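Local coordinates for protein myosin IE heavy chain (Dictyostelium discoideum, PDB 1LKX) that acts as a single-headed, actin-activated ATPase motor that binds actin and may move membranes relative to actin filaments, at residues Y57-N66 / K113-V121; Q167-K178 / N369-G379. All blocks are in the same frame, centred on the assembly; numbering follows the deposited sequence.

From the N terminus, the chain of this myosin motor domain passes through helix 59-65, runs along helix 77-91 and strand 95-100, turns through the P-loop into helix 107-121, and there contact 1 closes a loop of 46 intervening residues. It then builds the outer hairpin of the mixed central sheet, and contact 2 closes only after 190 further residues, when helix 342-372 ends and the chain heads for strand 381-386. The centres of contact 1 and contact 2 lie 20 Å apart, and the two stand in series, neither nested nor crossed. Contact 1 ties helix 59-65 and its ADP-touching lead-in to the P-loop helix; contact 2 ties the outer hairpin to the end of helix 342-372 and the loop beyond.

Contact 1 of 2, residues Y57-N66 / K113-V121; sequences YKESDIKAYN and KIMQFLTFV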
loop_
_atom_site.group_PDB
_atom_site.type_symbol
_atom_site.label_atom_id
_atom_site.label_comp_id
_atom_site.label_asym_id
_atom_site.label_seq_id
_atom_site.Cartn_x
_atom_site.Cartn_y
_atom_site.Cartn_z
ATOM N N TYR A 57 0.669 -21.308 8.953
ATOM C CA TYR A 57 0.556 -20.085 9.726
ATOM C C TYR A 57 -0.156 -20.338 11.045
ATOM O O TYR A 57 -0.928 -19.511 11.526
ATOM C CB TYR A 57 -0.193 -19.039 8.918
ATOM C CG TYR A 57 0.448 -18.735 7.590
ATOM C CD1 TYR A 57 1.689 -18.110 7.517
ATOM C CD2 TYR A 57 -0.193 -19.072 6.400
ATOM C CE1 TYR A 57 2.276 -17.823 6.287
ATOM C CE2 TYR A 57 0.382 -18.793 5.163
ATOM C CZ TYR A 57 1.616 -18.167 5.111
ATOM O OH TYR A 57 2.190 -17.885 3.888
ATOM N N LYS A 58 0.127 -21.490 11.631
ATOM C CA LYS A 58 -0.459 -21.881 12.900
ATOM C C LYS A 58 0.413 -21.386 14.046
ATOM O O LYS A 58 1.635 -21.303 13.911
ATOM C CB LYS A 58 -0.558 -23.398 12.965
ATOM C CG LYS A 58 -1.318 -24.016 11.810
ATOM C CD LYS A 58 -1.176 -25.538 11.780
ATOM C CE LYS A 58 0.140 -25.991 11.134
ATOM N NZ LYS A 58 1.381 -25.667 11.907
ATOM N N GLU A 59 -0.219 -21.066 15.175
ATOM C CA GLU A 59 0.486 -20.583 16.368
ATOM C C GLU A 59 1.682 -21.478 16.703
ATOM O O GLU A 59 2.703 -21.019 17.201
ATOM C CB GLU A 59 -0.482 -20.525 17.554
ATOM C CG GLU A 59 -1.622 -21.544 17.466
ATOM C CD GLU A 59 -1.159 -22.927 16.997
ATOM O OE1 GLU A 59 -0.379 -23.588 17.722
ATOM O OE2 GLU A 59 -1.575 -23.354 15.894
ATOM N N SER A 60 1.551 -22.762 16.418
ATOM C CA SER A 60 2.633 -23.691 16.682
ATOM C C SER A 60 3.809 -23.287 15.794
ATOM O O SER A 60 4.968 -23.352 16.205
ATOM C CB SER A 60 2.192 -25.120 16.357
ATOM O OG SER A 60 1.922 -25.262 14.972
ATOM N N ASP A 61 3.505 -22.874 14.568
ATOM C CA ASP A 61 4.546 -22.445 13.651
ATOM C C ASP A 61 5.133 -21.163 14.229
ATOM O O ASP A 61 6.338 -20.926 14.157
ATOM C CB ASP A 61 3.965 -22.171 12.258
ATOM C CG ASP A 61 3.232 -23.369 11.677
ATOM O OD1 ASP A 61 3.842 -24.452 11.549
ATOM O OD2 ASP A 61 2.038 -23.222 11.339
ATOM N N ILE A 62 4.265 -20.337 14.811
ATOM C CA ILE A 62 4.713 -19.092 15.404
ATOM C C ILE A 62 5.698 -19.429 16.492
ATOM O O ILE A 62 6.759 -18.821 16.594
ATOM C CB ILE A 62 3.554 -18.310 16.003
ATOM C CG1 ILE A 62 2.711 -17.722 14.877
ATOM C CG2 ILE A 62 4.076 -17.222 16.898
ATOM C CD1 ILE A 62 1.628 -16.784 15.345
ATOM N N LYS A 63 5.346 -20.420 17.296
ATOM C CA LYS A 63 6.200 -20.855 18.387
ATOM C C LYS A 63 7.487 -21.464 17.844
ATOM O O LYS A 63 8.552 -21.323 18.435
ATOM C CB LYS A 63 5.468 -21.890 19.243
ATOM C CG LYS A 63 4.137 -21.418 19.824
ATOM C CD LYS A 63 3.410 -22.542 20.556
ATOM C CE LYS A 63 1.972 -22.165 20.895
ATOM N NZ LYS A 63 1.146 -23.336 21.342
ATOM N N ALA A 64 7.391 -22.135 16.704
ATOM C CA ALA A 64 8.552 -22.782 16.107
ATOM C C ALA A 64 9.638 -21.824 15.646
ATOM O O ALA A 64 10.821 -22.085 15.846
ATOM C CB ALA A 64 8.114 -23.649 14.953
ATOM N N TYR A 65 9.243 -20.713 15.028
ATOM C CA TYR A 65 10.217 -19.747 14.540
ATOM C C TYR A 65 10.610 -18.718 15.572
ATOM O O TYR A 65 11.599 -17.998 15.398
ATOM C CB TYR A 65 9.689 -19.025 13.316
ATOM C CG TYR A 65 9.563 -19.909 12.112
ATOM C CD1 TYR A 65 8.430 -20.685 11.914
ATOM C CD2 TYR A 65 10.588 -19.983 11.178
ATOM C CE1 TYR A 65 8.315 -21.515 10.819
ATOM C CE2 TYR A 65 10.489 -20.811 10.081
ATOM C CZ TYR A 65 9.351 -21.578 9.904
ATOM O OH TYR A 65 9.267 -22.428 8.822
ATOM N N ASN A 66 9.832 -18.643 16.645
ATOM C CA ASN A 66 10.114 -17.684 17.696
ATOM C C ASN A 66 11.461 -17.975 18.338
ATOM O O ASN A 66 11.727 -19.097 18.751
ATOM C CB ASN A 66 9.024 -17.729 18.760
ATOM C CG ASN A 66 9.150 -16.605 19.761
ATOM O OD1 ASN A 66 8.388 -16.534 20.725
ATOM N ND2 ASN A 66 10.112 -15.711 19.535
ATOM N N LYS A 113 0.404 -11.625 8.160
ATOM C CA LYS A 113 1.100 -12.748 8.759
ATOM C C LYS A 113 2.150 -12.161 9.671
ATOM O O LYS A 113 2.425 -12.711 10.735
ATOM C CB LYS A 113 1.782 -13.625 7.703
ATOM C CG LYS A 113 0.843 -14.204 6.663
ATOM C CD LYS A 113 -0.286 -14.976 7.318
ATOM C CE LYS A 113 -1.390 -15.312 6.324
ATOM N NZ LYS A 113 -2.575 -15.900 7.026
ATOM N N ILE A 114 2.740 -11.039 9.263
ATOM C CA ILE A 114 3.755 -10.404 10.097
ATOM C C ILE A 114 3.178 -9.859 11.398
ATOM O O ILE A 114 3.794 -9.974 12.459
ATOM C CB ILE A 114 4.465 -9.290 9.365
ATOM C CG1 ILE A 114 5.357 -9.917 8.296
ATOM C CG2 ILE A 114 5.245 -8.430 10.355
ATOM C CD1 ILE A 114 6.178 -8.943 7.540
ATOM N N MET A 115 1.999 -9.258 11.332
ATOM C CA MET A 115 1.390 -8.759 12.556
ATOM C C MET A 115 1.010 -9.931 13.451
ATOM O O MET A 115 1.411 -9.979 14.614
ATOM C CB MET A 115 0.161 -7.932 12.248
ATOM C CG MET A 115 0.488 -6.503 11.995
ATOM S SD MET A 115 -1.024 -5.591 12.031
ATOM C CE MET A 115 -1.471 -5.517 10.192
ATOM N N GLN A 116 0.244 -10.875 12.901
ATOM C CA GLN A 116 -0.160 -12.059 13.653
ATOM C C GLN A 116 0.997 -12.556 14.521
ATOM O O GLN A 116 0.814 -12.824 15.701
ATOM C CB GLN A 116 -0.603 -13.183 12.703
ATOM C CG GLN A 116 -0.653 -14.552 13.376
ATOM C CD GLN A 116 -0.851 -15.710 12.410
ATOM O OE1 GLN A 116 -0.177 -15.811 11.379
ATOM N NE2 GLN A 116 -1.772 -16.604 12.751
ATOM N N PHE A 117 2.185 -12.671 13.930
ATOM C CA PHE A 117 3.357 -13.144 14.663
ATOM C C PHE A 117 3.748 -12.202 15.795
ATOM O O PHE A 117 3.796 -12.608 16.961
ATOM C CB PHE A 117 4.550 -13.304 13.718
ATOM C CG PHE A 117 5.811 -13.748 14.406
ATOM C CD1 PHE A 117 6.112 -15.105 14.531
ATOM C CD2 PHE A 117 6.692 -12.812 14.948
ATOM C CE1 PHE A 117 7.271 -15.524 15.181
ATOM C CE2 PHE A 117 7.852 -13.219 15.599
ATOM C CZ PHE A 117 8.143 -14.577 15.715
ATOM N N LEU A 118 4.045 -10.954 15.436
ATOM C CA LEU A 118 4.431 -9.948 16.409
ATOM C C LEU A 118 3.391 -9.889 17.524
ATOM O O LEU A 118 3.700 -10.056 18.697
ATOM C CB LEU A 118 4.543 -8.576 15.734
ATOM C CG LEU A 118 5.622 -8.360 14.674
ATOM C CD1 LEU A 118 5.739 -6.898 14.338
ATOM C CD2 LEU A 118 6.944 -8.866 15.199
ATOM N N THR A 119 2.146 -9.653 17.137
ATOM C CA THR A 119 1.044 -9.573 18.081
ATOM C C THR A 119 0.716 -10.963 18.600
ATOM O O THR A 119 -0.355 -11.498 18.334
ATOM C CB THR A 119 -0.195 -8.970 17.398
ATOM O OG1 THR A 119 -1.188 -8.701 18.380
ATOM C CG2 THR A 119 -0.768 -9.919 16.362
ATOM N N PHE A 120 1.660 -11.550 19.326
ATOM C CA PHE A 120 1.503 -12.891 19.883
ATOM C C PHE A 120 2.753 -13.246 20.672
ATOM O O PHE A 120 2.688 -13.510 21.870
ATOM C CB PHE A 120 1.300 -13.931 18.785
ATOM C CG PHE A 120 1.106 -15.332 19.310
ATOM C CD1 PHE A 120 -0.170 -15.841 19.533
ATOM C CD2 PHE A 120 2.202 -16.140 19.597
ATOM C CE1 PHE A 120 -0.349 -17.135 20.033
ATOM C CE2 PHE A 120 2.029 -17.434 20.098
ATOM C CZ PHE A 120 0.747 -17.928 20.314
ATOM N N VAL A 121 3.899 -13.280 20.010
ATOM C CA VAL A 121 5.114 -13.568 20.750
ATOM C C VAL A 121 5.289 -12.351 21.641
ATOM O O VAL A 121 5.881 -12.425 22.713
ATOM C CB VAL A 121 6.347 -13.711 19.827
ATOM C CG1 VAL A 121 6.005 -14.604 18.660
ATOM C CG2 VAL A 121 6.830 -12.352 19.355
#
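The helix that leaves the P-loop, 107-121, meets the ADP pocket here: Y57, which touches the bound nucleotide, packs on K113, and the axes of helix 59-65 and 113-121 cross at -72°, 10.4 Å apart at closest. A bend at chi2 (-55°) lays the K113 chain across one face of the Y57 ring, with CD 3.8 Å from the ring centroid. Its NZ makes an off-centre cation-pi contact, 4.5 Å from the same centroid. Q116, extended beyond CG, sends NE2 to Y57 O (3.3 Å, 141° at the hydrogen), while its OE1 is taken by Y78. With Y57 replaced by alanine, the K113 chain would probably lose its aromatic support and Y38 its hydroxyl partner, and a gap would open beside ADP.

Along the helix, I62 is a knob in the hole formed by Q116, F117, F120 and V121. Its CD1 lies 3.7 Å from Q116 CG. Its CG2 reaches F120 CD2 at 3.5 Å, V121 CG1 at 3.7 Å and F117 CD1 at 3.8 Å. This single knob-into-hole contact and the lysine-over-tyrosine stack join helix 59-65 and its lead-in to the P-loop helix of the myosin motor domain.

Contact 2 of 2, residues Q167-K178 / N369-G379; sequences QFNAVGSPIGGK and NTIINCTTEKG. Unlike the reference sequence in segment 369-379: I371 (reference Leu), I372 (reference Ser), N373 (reference Ile), C374 (reference Val), T375 (reference His), T376 (reference Arg).
Backbone polar groups make the one clear hydrogen bond between these segments: G177 N donates to I372 O at the end of helix 342-372. The bond is fairly straight, 3.2 Å long with 162° at the hydrogen, yet the donor stands well above the carbonyl plane. A CA-H...O contact also brings G379 CA to 3.3 Å from F168 O, where 369-379 draws up beside the hairpin. F168 also bonds through its backbone to P380, so the pairing continues toward strand 381-386.

Among the polar side chains, N369 places OD1 3.4 Å from K178 CA, and the same oxygen accepts the backbone N-H of I179, just past the segment. The aliphatic start of K178 packs beside the N373 amide, with K178 CB 3.9 Å from N373 CG.

Apolar contact centres on I175. With CG1 set between its backbone N and carbonyl carbon (chi1 73°), its CD1 reaches C374 SG at 4.1 Å and E377 CB at 4.0 Å, against the loop that follows the helix.

Bonds inside the hairpin shape the surface that receives the loop. I175 and G176 both face Q167 in a classic beta bulge, and N169 OD1 accepts from S173 N (2.8 Å), just after the type I turn N169 to G172. This bulged outer hairpin probably belongs to the transducer of myosins.

The chemistry is thus mixed: one backbone hydrogen bond, close backbone approach at the glycines, and a small apolar patch at I175. Glycine permits that approach at two points, since a side chain on G176 would run into I372 O and one on G379 into F168 O.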
loop_
_atom_site.group_PDB
_atom_site.type_symbol
_atom_site.label_atom_id
_atom_site.label_comp_id
_atom_site.label_asym_id
_atom_site.label_seq_id
_atom_site.Cartn_x
_atom_site.Cartn_y
_atom_site.Cartn_z
ATOM N N GLN A 167 3.376 -0.449 18.314
ATOM C CA GLN A 167 4.036 0.246 19.411
ATOM C C GLN A 167 4.315 -0.680 20.583
ATOM O O GLN A 167 3.417 -1.363 21.073
ATOM C CB GLN A 167 3.169 1.404 19.883
ATOM C CG GLN A 167 2.786 2.352 18.778
ATOM C CD GLN A 167 1.677 3.304 19.187
ATOM O OE1 GLN A 167 1.191 4.093 18.378
ATOM N NE2 GLN A 167 1.271 3.232 20.446
ATOM N N PHE A 168 5.563 -0.696 21.037
ATOM C CA PHE A 168 5.962 -1.533 22.164
ATOM C C PHE A 168 6.664 -0.678 23.193
ATOM O O PHE A 168 7.069 0.448 22.896
ATOM C CB PHE A 168 6.961 -2.611 21.729
ATOM C CG PHE A 168 6.480 -3.471 20.610
ATOM C CD1 PHE A 168 6.451 -2.986 19.309
ATOM C CD2 PHE A 168 6.045 -4.767 20.857
ATOM C CE1 PHE A 168 5.995 -3.784 18.267
ATOM C CE2 PHE A 168 5.587 -5.568 19.818
ATOM C CZ PHE A 168 5.561 -5.077 18.520
ATOM N N ASN A 169 6.816 -1.217 24.398
ATOM C CA ASN A 169 7.547 -0.527 25.456
ATOM C C ASN A 169 8.924 -1.199 25.534
ATOM O O ASN A 169 9.141 -2.249 24.924
ATOM C CB ASN A 169 6.826 -0.662 26.793
ATOM C CG ASN A 169 6.590 -2.106 27.183
ATOM O OD1 ASN A 169 7.171 -3.021 26.605
ATOM N ND2 ASN A 169 5.741 -2.318 28.176
ATOM N N ALA A 170 9.848 -0.607 26.279
ATOM C CA ALA A 170 11.194 -1.167 26.406
ATOM C C ALA A 170 11.227 -2.666 26.727
ATOM O O ALA A 170 12.142 -3.376 26.310
ATOM C CB ALA A 170 11.961 -0.406 27.461
ATOM N N VAL A 171 10.236 -3.142 27.473
ATOM C CA VAL A 171 10.170 -4.545 27.847
ATOM C C VAL A 171 9.767 -5.424 26.665
ATOM O O VAL A 171 9.979 -6.641 26.682
ATOM C CB VAL A 171 9.188 -4.748 29.031
ATOM C CG1 VAL A 171 8.787 -6.216 29.166
ATOM C CG2 VAL A 171 9.855 -4.289 30.315
ATOM N N GLY A 172 9.185 -4.818 25.637
ATOM C CA GLY A 172 8.803 -5.593 24.469
ATOM C C GLY A 172 7.349 -6.010 24.375
ATOM O O GLY A 172 7.003 -6.892 23.592
ATOM N N SER A 173 6.494 -5.367 25.169
ATOM C CA SER A 173 5.066 -5.662 25.166
ATOM C C SER A 173 4.301 -4.743 24.218
ATOM O O SER A 173 4.698 -3.597 23.992
ATOM C CB SER A 173 4.493 -5.498 26.565
ATOM O OG SER A 173 5.048 -6.434 27.460
ATOM N N PRO A 174 3.192 -5.239 23.645
ATOM C CA PRO A 174 2.365 -4.458 22.723
ATOM C C PRO A 174 1.693 -3.386 23.554
ATOM O O PRO A 174 0.963 -3.704 24.479
ATOM C CB PRO A 174 1.336 -5.473 22.227
ATOM C CG PRO A 174 1.908 -6.806 22.571
ATOM C CD PRO A 174 2.619 -6.577 23.851
ATOM N N ILE A 175 1.927 -2.119 23.259
ATOM C CA ILE A 175 1.275 -1.078 24.051
ATOM C C ILE A 175 0.258 -0.325 23.208
ATOM O O ILE A 175 -0.547 0.435 23.735
ATOM C CB ILE A 175 2.279 -0.043 24.637
ATOM C CG1 ILE A 175 2.810 0.869 23.531
ATOM C CG2 ILE A 175 3.436 -0.754 25.317
ATOM C CD1 ILE A 175 3.728 1.967 24.032
ATOM N N GLY A 176 0.301 -0.531 21.893
ATOM C CA GLY A 176 -0.643 0.136 21.013
ATOM C C GLY A 176 -0.203 0.133 19.564
ATOM O O GLY A 176 0.656 -0.649 19.160
ATOM N N GLY A 177 -0.800 1.010 18.773
ATOM C CA GLY A 177 -0.422 1.094 17.377
ATOM C C GLY A 177 -1.102 2.249 16.679
ATOM O O GLY A 177 -2.181 2.652 17.082
ATOM N N LYS A 178 -0.474 2.808 15.653
ATOM C CA LYS A 178 -1.109 3.889 14.924
ATOM C C LYS A 178 -1.023 3.605 13.429
ATOM O O LYS A 178 0.001 3.165 12.908
ATOM C CB LYS A 178 -0.488 5.256 15.282
ATOM C CG LYS A 178 0.791 5.609 14.563
ATOM C CD LYS A 178 0.513 6.501 13.357
ATOM C CE LYS A 178 1.711 6.536 12.375
ATOM N NZ LYS A 178 1.930 5.252 11.651
ATOM N N ASN A 369 -7.562 5.086 15.256
ATOM C CA ASN A 369 -6.345 5.585 15.889
ATOM C C ASN A 369 -6.629 6.107 17.294
ATOM O O ASN A 369 -5.761 6.086 18.173
ATOM C CB ASN A 369 -5.729 6.701 15.053
ATOM C CG ASN A 369 -4.991 6.186 13.852
ATOM O OD1 ASN A 369 -4.021 5.441 13.981
ATOM N ND2 ASN A 369 -5.438 6.580 12.671
ATOM N N THR A 370 -7.848 6.581 17.504
ATOM C CA THR A 370 -8.239 7.092 18.806
ATOM C C THR A 370 -8.219 5.987 19.858
ATOM O O THR A 370 -7.709 6.188 20.958
ATOM C CB THR A 370 -9.644 7.703 18.746
ATOM O OG1 THR A 370 -9.592 8.909 17.992
ATOM C CG2 THR A 370 -10.162 8.011 20.129
ATOM N N ILE A 371 -8.773 4.829 19.516
ATOM C CA ILE A 371 -8.818 3.713 20.437
ATOM C C ILE A 371 -7.504 2.946 20.496
ATOM O O ILE A 371 -7.178 2.342 21.515
ATOM C CB ILE A 371 -9.934 2.722 20.055
ATOM C CG1 ILE A 371 -11.302 3.308 20.388
ATOM C CG2 ILE A 371 -9.762 1.415 20.804
ATOM C CD1 ILE A 371 -11.881 4.223 19.324
ATOM N N ILE A 372 -6.734 2.982 19.418
ATOM C CA ILE A 372 -5.493 2.226 19.362
ATOM C C ILE A 372 -4.195 2.948 19.659
ATOM O O ILE A 372 -3.304 2.377 20.274
ATOM C CB ILE A 372 -5.351 1.568 18.002
ATOM C CG1 ILE A 372 -6.472 0.559 17.811
ATOM C CG2 ILE A 372 -4.035 0.841 17.898
ATOM C CD1 ILE A 372 -6.403 -0.159 16.481
ATOM N N ASN A 373 -4.072 4.189 19.221
ATOM C CA ASN A 373 -2.841 4.930 19.435
ATOM C C ASN A 373 -2.562 5.279 20.890
ATOM O O ASN A 373 -3.363 5.946 21.534
ATOM C CB ASN A 373 -2.865 6.208 18.621
ATOM C CG ASN A 373 -1.556 6.935 18.665
ATOM O OD1 ASN A 373 -1.464 8.075 18.244
ATOM N ND2 ASN A 373 -0.525 6.275 19.170
ATOM N N CYS A 374 -1.413 4.838 21.399
ATOM C CA CYS A 374 -1.024 5.109 22.784
ATOM C C CYS A 374 -0.235 6.403 22.915
ATOM O O CYS A 374 0.882 6.503 22.427
ATOM C CB CYS A 374 -0.173 3.966 23.338
ATOM S SG CYS A 374 0.482 4.294 24.991
ATOM N N THR A 375 -0.813 7.389 23.589
ATOM C CA THR A 375 -0.147 8.666 23.779
ATOM C C THR A 375 0.589 8.700 25.112
ATOM O O THR A 375 1.586 9.415 25.265
ATOM C CB THR A 375 -1.160 9.819 23.735
ATOM O OG1 THR A 375 -1.760 9.869 22.436
ATOM C CG2 THR A 375 -0.472 11.152 24.027
ATOM N N THR A 376 0.084 7.939 26.078
ATOM C CA THR A 376 0.698 7.863 27.396
ATOM C C THR A 376 2.186 7.541 27.268
ATOM O O THR A 376 3.032 8.439 27.220
ATOM C CB THR A 376 0.039 6.759 28.245
ATOM O OG1 THR A 376 -1.297 7.145 28.565
ATOM C CG2 THR A 376 0.807 6.529 29.535
ATOM N N GLU A 377 2.483 6.244 27.197
ATOM C CA GLU A 377 3.850 5.733 27.099
ATOM C C GLU A 377 4.581 6.047 25.794
ATOM O O GLU A 377 3.972 6.292 24.757
ATOM C CB GLU A 377 3.848 4.208 27.304
ATOM C CG GLU A 377 3.531 3.756 28.718
ATOM C CD GLU A 377 2.807 2.417 28.761
ATOM O OE1 GLU A 377 1.602 2.383 28.422
ATOM O OE2 GLU A 377 3.439 1.398 29.129
ATOM N N LYS A 378 5.905 6.035 25.869
ATOM C CA LYS A 378 6.755 6.266 24.715
ATOM C C LYS A 378 7.610 5.012 24.626
ATOM O O LYS A 378 8.073 4.518 25.645
ATOM C CB LYS A 378 7.637 7.496 24.931
ATOM C CG LYS A 378 8.726 7.674 23.877
ATOM C CD LYS A 378 9.904 6.695 24.086
ATOM C CE LYS A 378 10.670 6.382 22.789
ATOM N NZ LYS A 378 11.324 7.574 22.176
ATOM N N GLY A 379 7.821 4.491 23.422
ATOM C CA GLY A 379 8.623 3.290 23.290
ATOM C C GLY A 379 9.041 3.004 21.871
ATOM O O GLY A 379 8.762 3.805 20.985
#